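PDB 5FCC: protein Ves from Pseudomonas fluorescens, which is a two-domain cupin of the HutD family that probably limits expression of the histidine utilisation genes. Local coordinates for residues Ala64-Val69 and Pro122-Ala127; Phe116-Ser121 and Ile187-Arg192; Gly29-Ile34 and Gly46-Ile51. All blocks are in the same frame, centred on the assembly; numbering follows the deposited sequence.

Interaction 1: Ala64-Val69 and Pro122-Ala127; sequences AGYQRV and PERYHA. With NA (sodium ion), chain G; EDO (1,2-ethanediol), chain D; EDO (1,2-ethanediol), chain C.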
loop_
_atom_site.group_PDB
_atom_site.type_symbol
_atom_site.label_atom_id
_atom_site.label_comp_id
_atom_site.label_asym_id
_atom_site.label_seq_id
_atom_site.Cartn_x
_atom_site.Cartn_y
_atom_site.Cartn_z
ATOM N N ALA A 64 8.197 9.513 -13.142
ATOM C CA ALA A 64 8.360 10.842 -13.714
ATOM C C ALA A 64 7.642 11.874 -12.860
ATOM O O ALA A 64 6.582 11.602 -12.292
ATOM C CB ALA A 64 7.833 10.895 -15.149
ATOM N N GLY A 65 8.225 13.068 -12.778
ATOM C CA GLY A 65 7.661 14.101 -11.934
ATOM C C GLY A 65 7.775 13.843 -10.439
ATOM O O GLY A 65 7.141 14.558 -9.660
ATOM N N TYR A 66 8.547 12.839 -10.011
ATOM C CA TYR A 66 8.779 12.579 -8.594
ATOM C C TYR A 66 10.261 12.687 -8.273
ATOM O O TYR A 66 11.106 12.262 -9.058
ATOM C CB TYR A 66 8.275 11.190 -8.179
ATOM C CG TYR A 66 6.771 11.184 -8.095
ATOM C CD1 TYR A 66 6.010 11.057 -9.247
ATOM C CD2 TYR A 66 6.121 11.366 -6.882
ATOM C CE1 TYR A 66 4.631 11.098 -9.210
ATOM C CE2 TYR A 66 4.729 11.398 -6.821
ATOM C CZ TYR A 66 3.995 11.261 -7.996
ATOM O OH TYR A 66 2.628 11.308 -7.954
ATOM N N GLN A 67 10.548 13.188 -7.082
ATOM C CA GLN A 67 11.896 13.274 -6.555
ATOM C C GLN A 67 12.100 12.147 -5.543
ATOM O O GLN A 67 11.250 11.917 -4.681
ATOM C CB GLN A 67 12.112 14.640 -5.898
ATOM C CG GLN A 67 13.465 14.780 -5.200
ATOM C CD GLN A 67 14.617 14.830 -6.197
ATOM O OE1 GLN A 67 14.550 15.565 -7.162
ATOM N NE2 GLN A 67 15.645 14.003 -5.988
ATOM N N ARG A 68 13.221 11.450 -5.640
ATOM C CA ARG A 68 13.501 10.367 -4.714
ATOM C C ARG A 68 14.693 10.684 -3.825
ATOM O O ARG A 68 15.646 11.353 -4.238
ATOM C CB ARG A 68 13.733 9.060 -5.462
ATOM C CG ARG A 68 12.564 8.728 -6.411
ATOM C CD ARG A 68 12.739 7.380 -7.050
ATOM N NE ARG A 68 12.769 6.309 -6.050
ATOM C CZ ARG A 68 12.898 5.014 -6.337
ATOM N NH1 ARG A 68 13.027 4.622 -7.595
ATOM N NH2 ARG A 68 12.913 4.107 -5.355
ATOM N N VAL A 69 14.629 10.195 -2.595
ATOM C CA VAL A 69 15.750 10.234 -1.675
ATOM C C VAL A 69 15.787 8.874 -1.022
ATOM O O VAL A 69 14.859 8.510 -0.295
ATOM C CB VAL A 69 15.622 11.337 -0.628
ATOM C CG1 VAL A 69 16.886 11.371 0.207
ATOM C CG2 VAL A 69 15.373 12.678 -1.302
ATOM N N PRO A 122 7.619 17.068 -6.482
ATOM C CA PRO A 122 7.999 18.458 -6.183
ATOM C C PRO A 122 6.913 19.457 -6.536
ATOM O O PRO A 122 6.792 20.503 -5.882
ATOM C CB PRO A 122 9.272 18.671 -7.022
ATOM C CG PRO A 122 9.864 17.316 -7.192
ATOM C CD PRO A 122 8.634 16.385 -7.304
ATOM N N GLU A 123 6.088 19.151 -7.534
ATOM C CA GLU A 123 5.005 20.064 -7.883
ATOM C C GLU A 123 3.976 20.144 -6.772
ATOM O O GLU A 123 3.361 21.189 -6.563
ATOM C CB GLU A 123 4.356 19.616 -9.189
ATOM C CG GLU A 123 3.467 20.650 -9.824
ATOM C CD GLU A 123 2.290 20.027 -10.534
ATOM O OE1 GLU A 123 1.145 20.291 -10.097
ATOM O OE2 GLU A 123 2.511 19.269 -11.510
ATOM N N ARG A 124 3.814 19.068 -6.010
ATOM C CA ARG A 124 2.761 19.014 -5.011
ATOM C C ARG A 124 3.236 19.173 -3.584
ATOM O O ARG A 124 2.443 19.564 -2.737
ATOM C CB ARG A 124 2.002 17.702 -5.163
ATOM C CG ARG A 124 1.402 17.649 -6.558
ATOM C CD ARG A 124 1.222 16.241 -7.011
ATOM N NE ARG A 124 0.289 15.562 -6.135
ATOM C CZ ARG A 124 0.024 14.261 -6.218
ATOM N NH1 ARG A 124 -0.844 13.704 -5.384
ATOM N NH2 ARG A 124 0.656 13.520 -7.118
ATOM N N TYR A 125 4.503 18.908 -3.298
ATOM C CA TYR A 125 4.960 18.944 -1.919
ATOM C C TYR A 125 6.308 19.646 -1.781
ATOM O O TYR A 125 7.226 19.406 -2.568
ATOM C CB TYR A 125 5.071 17.524 -1.385
ATOM C CG TYR A 125 3.742 16.992 -0.976
ATOM C CD1 TYR A 125 3.271 17.220 0.315
ATOM C CD2 TYR A 125 2.922 16.327 -1.890
ATOM C CE1 TYR A 125 2.024 16.768 0.715
ATOM C CE2 TYR A 125 1.658 15.851 -1.494
ATOM C CZ TYR A 125 1.218 16.079 -0.185
ATOM O OH TYR A 125 -0.027 15.635 0.247
ATOM N N HIS A 126 6.427 20.469 -0.751
ATOM C CA HIS A 126 7.725 20.793 -0.203
ATOM C C HIS A 126 8.192 19.640 0.668
ATOM O O HIS A 126 7.388 18.911 1.245
ATOM C CB HIS A 126 7.660 22.086 0.602
ATOM C CG HIS A 126 7.777 23.291 -0.266
ATOM N ND1 HIS A 126 8.944 23.599 -0.939
ATOM C CD2 HIS A 126 6.871 24.230 -0.622
ATOM C CE1 HIS A 126 8.755 24.694 -1.654
ATOM N NE2 HIS A 126 7.502 25.087 -1.488
ATOM N N ALA A 127 9.499 19.449 0.718
ATOM C CA ALA A 127 10.037 18.268 1.362
ATOM C C ALA A 127 11.339 18.616 2.039
ATOM O O ALA A 127 12.081 19.510 1.609
ATOM C CB ALA A 127 10.261 17.132 0.364
HETATM NA NA NA G . 1.237 10.075 -9.519
HETATM C C1 EDO D . -2.546 15.718 -2.567
HETATM O O1 EDO D . -1.507 14.753 -2.779
HETATM C C2 EDO D . -2.102 17.111 -2.998
HETATM O O2 EDO D . -1.542 17.172 -4.326
HETATM C C1 EDO C . 15.028 0.820 -4.639
HETATM O O1 EDO C . 13.672 1.193 -4.408
HETATM C C2 EDO C . 15.947 1.930 -4.107
HETATM O O2 EDO C . 15.685 2.100 -2.713
HETATM O O HOH W 1 6.448 17.313 -9.610
HETATM O O HOH W 2 2.944 8.856 -10.801
HETATM O O HOH W 3 0.309 7.967 -10.552
HETATM O O HOH W 4 1.804 8.572 -7.607
HETATM O O HOH W 5 1.349 11.841 -11.043
#

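Interaction 2: Phe116-Ser121 and Ile187-Arg192; sequences FNLIYS and IELTQR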
loop_
_atom_site.group_PDB
_atom_site.type_symbol
_atom_site.label_atom_id
_atom_site.label_comp_id
_atom_site.label_asym_id
_atom_site.label_seq_id
_atom_site.Cartn_x
_atom_site.Cartn_y
_atom_site.Cartn_z
ATOM N N PHE A 116 15.699 2.811 3.003
ATOM C CA PHE A 116 14.595 3.688 3.339
ATOM C C PHE A 116 14.357 4.625 2.168
ATOM O O PHE A 116 15.271 5.362 1.772
ATOM C CB PHE A 116 14.917 4.469 4.603
ATOM C CG PHE A 116 13.878 5.455 4.953
ATOM C CD1 PHE A 116 12.619 5.020 5.387
ATOM C CD2 PHE A 116 14.127 6.821 4.844
ATOM C CE1 PHE A 116 11.617 5.935 5.711
ATOM C CE2 PHE A 116 13.152 7.751 5.178
ATOM C CZ PHE A 116 11.862 7.293 5.606
ATOM N N ASN A 117 13.149 4.586 1.603
ATOM C CA ASN A 117 12.780 5.304 0.389
ATOM C C ASN A 117 11.820 6.434 0.723
ATOM O O ASN A 117 10.718 6.192 1.242
ATOM C CB ASN A 117 12.088 4.400 -0.641
ATOM C CG ASN A 117 13.052 3.521 -1.413
ATOM O OD1 ASN A 117 14.245 3.469 -1.120
ATOM N ND2 ASN A 117 12.515 2.768 -2.370
ATOM N N LEU A 118 12.213 7.653 0.372
ATOM C CA LEU A 118 11.295 8.775 0.283
ATOM C C LEU A 118 11.098 9.079 -1.187
ATOM O O LEU A 118 12.069 9.107 -1.951
ATOM C CB LEU A 118 11.817 10.030 0.980
ATOM C CG LEU A 118 11.078 11.311 0.611
ATOM C CD1 LEU A 118 9.569 11.267 1.074
ATOM C CD2 LEU A 118 11.809 12.512 1.176
ATOM N N ILE A 119 9.852 9.314 -1.576
ATOM C CA ILE A 119 9.540 9.811 -2.901
ATOM C C ILE A 119 8.504 10.895 -2.720
ATOM O O ILE A 119 7.606 10.760 -1.883
ATOM C CB ILE A 119 9.058 8.678 -3.843
ATOM C CG1 ILE A 119 8.882 9.211 -5.265
ATOM C CG2 ILE A 119 7.752 8.020 -3.328
ATOM C CD1 ILE A 119 8.771 8.152 -6.327
ATOM N N TYR A 120 8.624 11.986 -3.483
ATOM C CA TYR A 120 7.566 12.980 -3.436
ATOM C C TYR A 120 7.517 13.719 -4.761
ATOM O O TYR A 120 8.474 13.728 -5.547
ATOM C CB TYR A 120 7.742 13.963 -2.272
ATOM C CG TYR A 120 8.969 14.830 -2.489
ATOM C CD1 TYR A 120 10.236 14.362 -2.166
ATOM C CD2 TYR A 120 8.857 16.089 -3.067
ATOM C CE1 TYR A 120 11.369 15.136 -2.410
ATOM C CE2 TYR A 120 9.979 16.866 -3.305
ATOM C CZ TYR A 120 11.222 16.388 -2.959
ATOM O OH TYR A 120 12.309 17.178 -3.212
ATOM N N SER A 121 6.366 14.329 -4.992
ATOM C CA SER A 121 6.125 15.120 -6.177
ATOM C C SER A 121 6.553 16.537 -5.861
ATOM O O SER A 121 5.927 17.179 -5.009
ATOM C CB SER A 121 4.638 15.080 -6.542
ATOM O OG SER A 121 4.335 16.124 -7.446
ATOM N N ILE A 187 11.615 13.603 8.336
ATOM C CA ILE A 187 11.054 13.984 7.048
ATOM C C ILE A 187 9.922 14.961 7.310
ATOM O O ILE A 187 9.105 14.763 8.226
ATOM C CB ILE A 187 10.557 12.756 6.262
ATOM C CG1 ILE A 187 11.730 11.785 6.034
ATOM C CG2 ILE A 187 9.910 13.175 4.934
ATOM C CD1 ILE A 187 11.443 10.668 5.147
ATOM N N GLU A 188 9.892 16.030 6.535
ATOM C CA GLU A 188 8.844 17.038 6.633
ATOM C C GLU A 188 8.277 17.243 5.256
ATOM O O GLU A 188 9.033 17.405 4.298
ATOM C CB GLU A 188 9.357 18.343 7.201
ATOM C CG GLU A 188 9.917 18.097 8.575
ATOM C CD GLU A 188 10.563 19.291 9.162
ATOM O OE1 GLU A 188 10.078 20.412 8.903
ATOM O OE2 GLU A 188 11.571 19.090 9.864
ATOM N N LEU A 189 6.956 17.235 5.159
ATOM C CA LEU A 189 6.285 17.349 3.884
ATOM C C LEU A 189 5.130 18.320 4.037
ATOM O O LEU A 189 4.388 18.257 5.023
ATOM C CB LEU A 189 5.800 15.995 3.385
ATOM C CG LEU A 189 6.927 15.049 2.965
ATOM C CD1 LEU A 189 6.476 13.622 3.093
ATOM C CD2 LEU A 189 7.360 15.315 1.535
ATOM N N THR A 190 5.000 19.226 3.081
ATOM C CA THR A 190 3.939 20.221 3.105
ATOM C C THR A 190 3.371 20.386 1.707
ATOM O O THR A 190 4.127 20.585 0.758
ATOM C CB THR A 190 4.458 21.553 3.606
ATOM O OG1 THR A 190 4.898 21.402 4.957
ATOM C CG2 THR A 190 3.361 22.594 3.529
ATOM N N GLN A 191 2.045 20.315 1.585
ATOM C CA GLN A 191 1.408 20.497 0.286
ATOM C C GLN A 191 1.701 21.884 -0.270
ATOM O O GLN A 191 1.701 22.879 0.455
ATOM C CB GLN A 191 -0.110 20.296 0.383
ATOM C CG GLN A 191 -0.537 18.883 0.721
ATOM C CD GLN A 191 -2.044 18.666 0.626
ATOM O OE1 GLN A 191 -2.621 18.736 -0.459
ATOM N NE2 GLN A 191 -2.685 18.413 1.771
ATOM N N ARG A 192 1.969 21.941 -1.574
ATOM C CA ARG A 192 2.209 23.219 -2.246
ATOM C C ARG A 192 0.882 23.772 -2.758
ATOM O O ARG A 192 0.560 23.728 -3.948
ATOM C CB ARG A 192 3.218 23.053 -3.368
ATOM C CG ARG A 192 4.583 22.719 -2.885
ATOM C CD ARG A 192 5.594 22.863 -3.992
ATOM N NE ARG A 192 5.678 24.228 -4.503
ATOM C CZ ARG A 192 6.767 24.724 -5.084
ATOM N NH1 ARG A 192 7.850 23.955 -5.197
ATOM N NH2 ARG A 192 6.782 25.978 -5.536
#

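Interaction 3: Gly29-Ile34 and Gly46-Ile51; sequences GSTEEI and GWRLSI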
loop_
_atom_site.group_PDB
_atom_site.type_symbol
_atom_site.label_atom_id
_atom_site.label_comp_id
_atom_site.label_asym_id
_atom_site.label_seq_id
_atom_site.Cartn_x
_atom_site.Cartn_y
_atom_site.Cartn_z
ATOM N N GLY A 29 13.220 -7.927 -5.698
ATOM C CA GLY A 29 13.111 -7.661 -4.280
ATOM C C GLY A 29 11.682 -7.297 -3.939
ATOM O O GLY A 29 10.750 -7.637 -4.670
ATOM N N SER A 30 11.529 -6.584 -2.831
ATOM C CA SER A 30 10.216 -6.302 -2.285
ATOM C C SER A 30 10.207 -4.887 -1.725
ATOM O O SER A 30 11.252 -4.275 -1.497
ATOM C CB SER A 30 9.850 -7.310 -1.199
ATOM O OG SER A 30 10.848 -7.306 -0.202
ATOM N N THR A 31 9.005 -4.375 -1.489
ATOM C CA THR A 31 8.816 -3.061 -0.910
ATOM C C THR A 31 7.868 -3.208 0.257
ATOM O O THR A 31 6.795 -3.805 0.120
ATOM C CB THR A 31 8.279 -2.062 -1.931
ATOM O OG1 THR A 31 9.226 -1.929 -2.991
ATOM C CG2 THR A 31 8.048 -0.689 -1.287
ATOM N N GLU A 32 8.295 -2.729 1.414
ATOM C CA GLU A 32 7.418 -2.589 2.558
ATOM C C GLU A 32 6.862 -1.177 2.587
ATOM O O GLU A 32 7.626 -0.202 2.683
ATOM C CB GLU A 32 8.136 -2.900 3.863
ATOM C CG GLU A 32 8.767 -4.254 3.885
ATOM C CD GLU A 32 9.740 -4.401 5.028
ATOM O OE1 GLU A 32 9.335 -4.310 6.211
ATOM O OE2 GLU A 32 10.939 -4.561 4.710
ATOM N N GLU A 33 5.539 -1.081 2.509
ATOM C CA GLU A 33 4.856 0.196 2.626
ATOM C C GLU A 33 4.944 0.665 4.058
ATOM O O GLU A 33 4.731 -0.121 4.986
ATOM C CB GLU A 33 3.390 0.054 2.208
ATOM C CG GLU A 33 2.566 1.285 2.492
ATOM C CD GLU A 33 2.739 2.329 1.397
ATOM O OE1 GLU A 33 3.430 2.029 0.380
ATOM O OE2 GLU A 33 2.166 3.418 1.559
ATOM N N ILE A 34 5.308 1.930 4.247
ATOM C CA ILE A 34 5.260 2.519 5.573
ATOM C C ILE A 34 4.018 3.386 5.632
ATOM O O ILE A 34 3.133 3.180 6.470
ATOM C CB ILE A 34 6.518 3.345 5.886
ATOM C CG1 ILE A 34 7.777 2.470 5.869
ATOM C CG2 ILE A 34 6.334 4.059 7.195
ATOM C CD1 ILE A 34 9.089 3.260 6.248
ATOM N N GLY A 46 1.129 11.830 -3.527
ATOM C CA GLY A 46 2.057 12.931 -3.682
ATOM C C GLY A 46 3.385 12.642 -3.007
ATOM O O GLY A 46 4.411 13.201 -3.387
ATOM N N TRP A 47 3.377 11.779 -1.994
ATOM C CA TRP A 47 4.611 11.307 -1.400
ATOM C C TRP A 47 4.371 9.928 -0.814
ATOM O O TRP A 47 3.226 9.536 -0.544
ATOM C CB TRP A 47 5.119 12.264 -0.326
ATOM C CG TRP A 47 4.163 12.562 0.782
ATOM C CD1 TRP A 47 3.362 13.671 0.919
ATOM C CD2 TRP A 47 3.930 11.755 1.942
ATOM N NE1 TRP A 47 2.657 13.609 2.113
ATOM C CE2 TRP A 47 2.983 12.437 2.750
ATOM C CE3 TRP A 47 4.448 10.547 2.390
ATOM C CZ2 TRP A 47 2.520 11.912 3.949
ATOM C CZ3 TRP A 47 3.990 10.031 3.583
ATOM C CH2 TRP A 47 3.054 10.713 4.358
ATOM N N ARG A 48 5.474 9.225 -0.565
ATOM C CA ARG A 48 5.428 7.878 -0.020
ATOM C C ARG A 48 6.716 7.582 0.748
ATOM O O ARG A 48 7.800 7.978 0.331
ATOM C CB ARG A 48 5.217 6.872 -1.156
ATOM C CG ARG A 48 5.110 5.450 -0.690
ATOM C CD ARG A 48 5.222 4.524 -1.869
ATOM N NE ARG A 48 4.992 3.161 -1.418
ATOM C CZ ARG A 48 5.282 2.095 -2.148
ATOM N NH1 ARG A 48 5.817 2.265 -3.354
ATOM N NH2 ARG A 48 5.032 0.876 -1.666
ATOM N N LEU A 49 6.577 6.925 1.895
ATOM C CA LEU A 49 7.691 6.329 2.610
ATOM C C LEU A 49 7.586 4.825 2.476
ATOM O O LEU A 49 6.492 4.257 2.601
ATOM C CB LEU A 49 7.677 6.689 4.078
ATOM C CG LEU A 49 8.452 7.902 4.519
ATOM C CD1 LEU A 49 8.171 9.019 3.623
ATOM C CD2 LEU A 49 8.009 8.220 5.892
ATOM N N SER A 50 8.720 4.183 2.244
ATOM C CA SER A 50 8.729 2.731 2.148
ATOM C C SER A 50 10.141 2.246 2.412
ATOM O O SER A 50 11.105 3.016 2.327
ATOM C CB SER A 50 8.254 2.271 0.773
ATOM O OG SER A 50 9.192 2.643 -0.229
ATOM N N ILE A 51 10.249 0.968 2.762
ATOM C CA ILE A 51 11.529 0.273 2.830
ATOM C C ILE A 51 11.594 -0.665 1.644
ATOM O O ILE A 51 10.696 -1.499 1.452
ATOM C CB ILE A 51 11.695 -0.495 4.132
ATOM C CG1 ILE A 51 11.614 0.462 5.306
ATOM C CG2 ILE A 51 13.030 -1.264 4.111
ATOM C CD1 ILE A 51 11.425 -0.303 6.602
#

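Interaction 1: Ala64-Val69 and Pro122-Ala127
G65 and Y66 meet P122 and R124 at the surface, where a loop and the turn ahead of a strand run past each other. The carbonyl of G65 lies beside the proline ring, with P122 CD 3.3 Å from G65 O. That oxygen also accepts a hydrogen bond from a water, which in turn accepts one from the backbone N-H of E123, so one solvent molecule bridges the backbones. Y66 has CG anti to its carbonyl carbon (chi1 -74°), and its ring carries the hydroxyl across to the sodium ion, with Y66 OH 2.4 Å from the metal. Four waters and the carbonyl of E43 complete the six ligands. R124 NH2 approaches the same hydroxyl to 3.1 Å from Y66 OH, the guanidinium plane standing 76° from the ring. The guanidinium is held chiefly by other partners: the carbonyls of E43 and G44 accept from NH2 and NH1, while a 1,2-ethanediol, probably from the crystallisation liquor, is gripped by NE (3.0 Å from R124 NE to its O2) and also by NH1. A leucine replacing R124 would probably leave those two carbonyls without their side-chain donor and make the loop beside the sodium less firmly fixed. Q67 packs its CB on P122 CG at 3.7 Å, then turns its amide back, NE2 donating to R68 O at 3.2 Å. Beyond Q67 the chains diverge: strand 67-74 enters one sheet and strand 125-132 the edge of another. Such a turn, carrying the chain between two antiparallel sheets, is consistent with the bicupin architecture of this family.

Interaction 2: Phe116-Ser121 and Ile187-Arg192
F116, L118 and Y120 face I187 and L189 across the gap between two antiparallel sheets, a face-to-face packing that probably joins the two cupin units of this bicupin. The strands run almost in the same direction, 15° apart, and their axes come no nearer than 10.2 Å, a spacing bridged by side chains with no hydrogen bond between them. Packing is tightest at the F116 end. I187 sends CG1 off beside its backbone N and extends onward (chi2 -172°), pushing its terminal methyl into the edge of the phenylalanine ring, within the ring plane; the two side chains approach from opposite directions, and I187 CD1 stands 3.4 Å from F116 CE2. The ring is further fixed by stacking with F148. The same methyl also rests against the next inward-facing residue, I187 CD1 lying 4.2 Å from L118 CB, so one methyl serves both residues.

Further along, the fit slackens. L118 and L189 meet only through methyl groups, CD1 of L118 being 4.4 Å from CD1 of L189, although W47 and A127 also pack on L189. At the partly exposed Y120 the contact nears solvent, while R192, past the last strand residue, is exposed and takes almost no part. The intervening N117 and I119 point away from strand 187-191, toward other neighbours. In Y120, CG sits between the backbone N and the carbonyl carbon (chi1 67°), and the leucine opposite touches the base of the side chain: L189 CD2 lies 4.1 Å from Y120 CB.

Interaction 3: Gly29-Ile34 and Gly46-Ile51
E32 and I51 are the hydrogen-bonded pair of an antiparallel hairpin, probably in the first cupin unit's six-stranded sheet, E33 and S50 the non-hydrogen-bonded pair. The backbone bonds are reciprocal at the first pair: E32 N donates to I51 O at 2.7 Å, and I51 N returns the bond to E32 O at 2.9 Å. A third, from I34 N to L49 O, is 3.1 Å long. The short strand segments lie at 131°, so the pairing is strongly twisted.

The charged contact joins E33 and R48. The arginine runs out extended, its CG anti to the backbone N (chi1 -178°), and grips the carboxylate side-on with two nitrogens aimed at a single oxygen: E33 OE1 is 2.6 Å from R48 NE and 2.8 Å from R48 NH2. NE meets that oxygen on its syn side and NH2 nearly along the C-O direction, with carboxylate and guanidinium almost coplanar, 23° apart. R36 adds a second salt bridge to the same carboxylate, which should favour its ionised form. E32 OE2, on the other face, forms salt bridges with R114 and R21.

Apolar atoms fill in around these bonds. T31 CG2 lies 3.4 Å from R48 NH2 and touches S50 CB, which sits over a guanidinium face near its rim. With E32, I34, L49 and I51 project from the other face, where I34 CD1 packs 3.9 Å from I51 CG1.

F148 of strand 144-149 and C166 of strand 166-170 cover this second face, strand 113-120 pairs alongside strand 47-54, and W14 of the second subunit packs on E33.

Strand 113-120 ties the three contacts together, pairing with strands 67-74 (interaction 1) and 47-54 (interaction 3). Interactions 1 and 2, centred about 7 Å apart, join through Q67 N and Y120 O (2.6 Å) and, at the end of the other sheet, R124 O and R192 N (2.7 Å). Interactions 2 and 3, about 12 Å between centres, meet through N117 N and S50 O at 2.7 Å. Interactions 1 and 3 are centred about 15 Å apart, Y125 packing edge-to-face on W47. Between nearest atoms, the sodium is about 10 Å from the Y120 and R48 side chains, and the 1,2-ethanediol bound by R68, which may mark a pocket of the first cupin barrel, about 6 Å from that of T31.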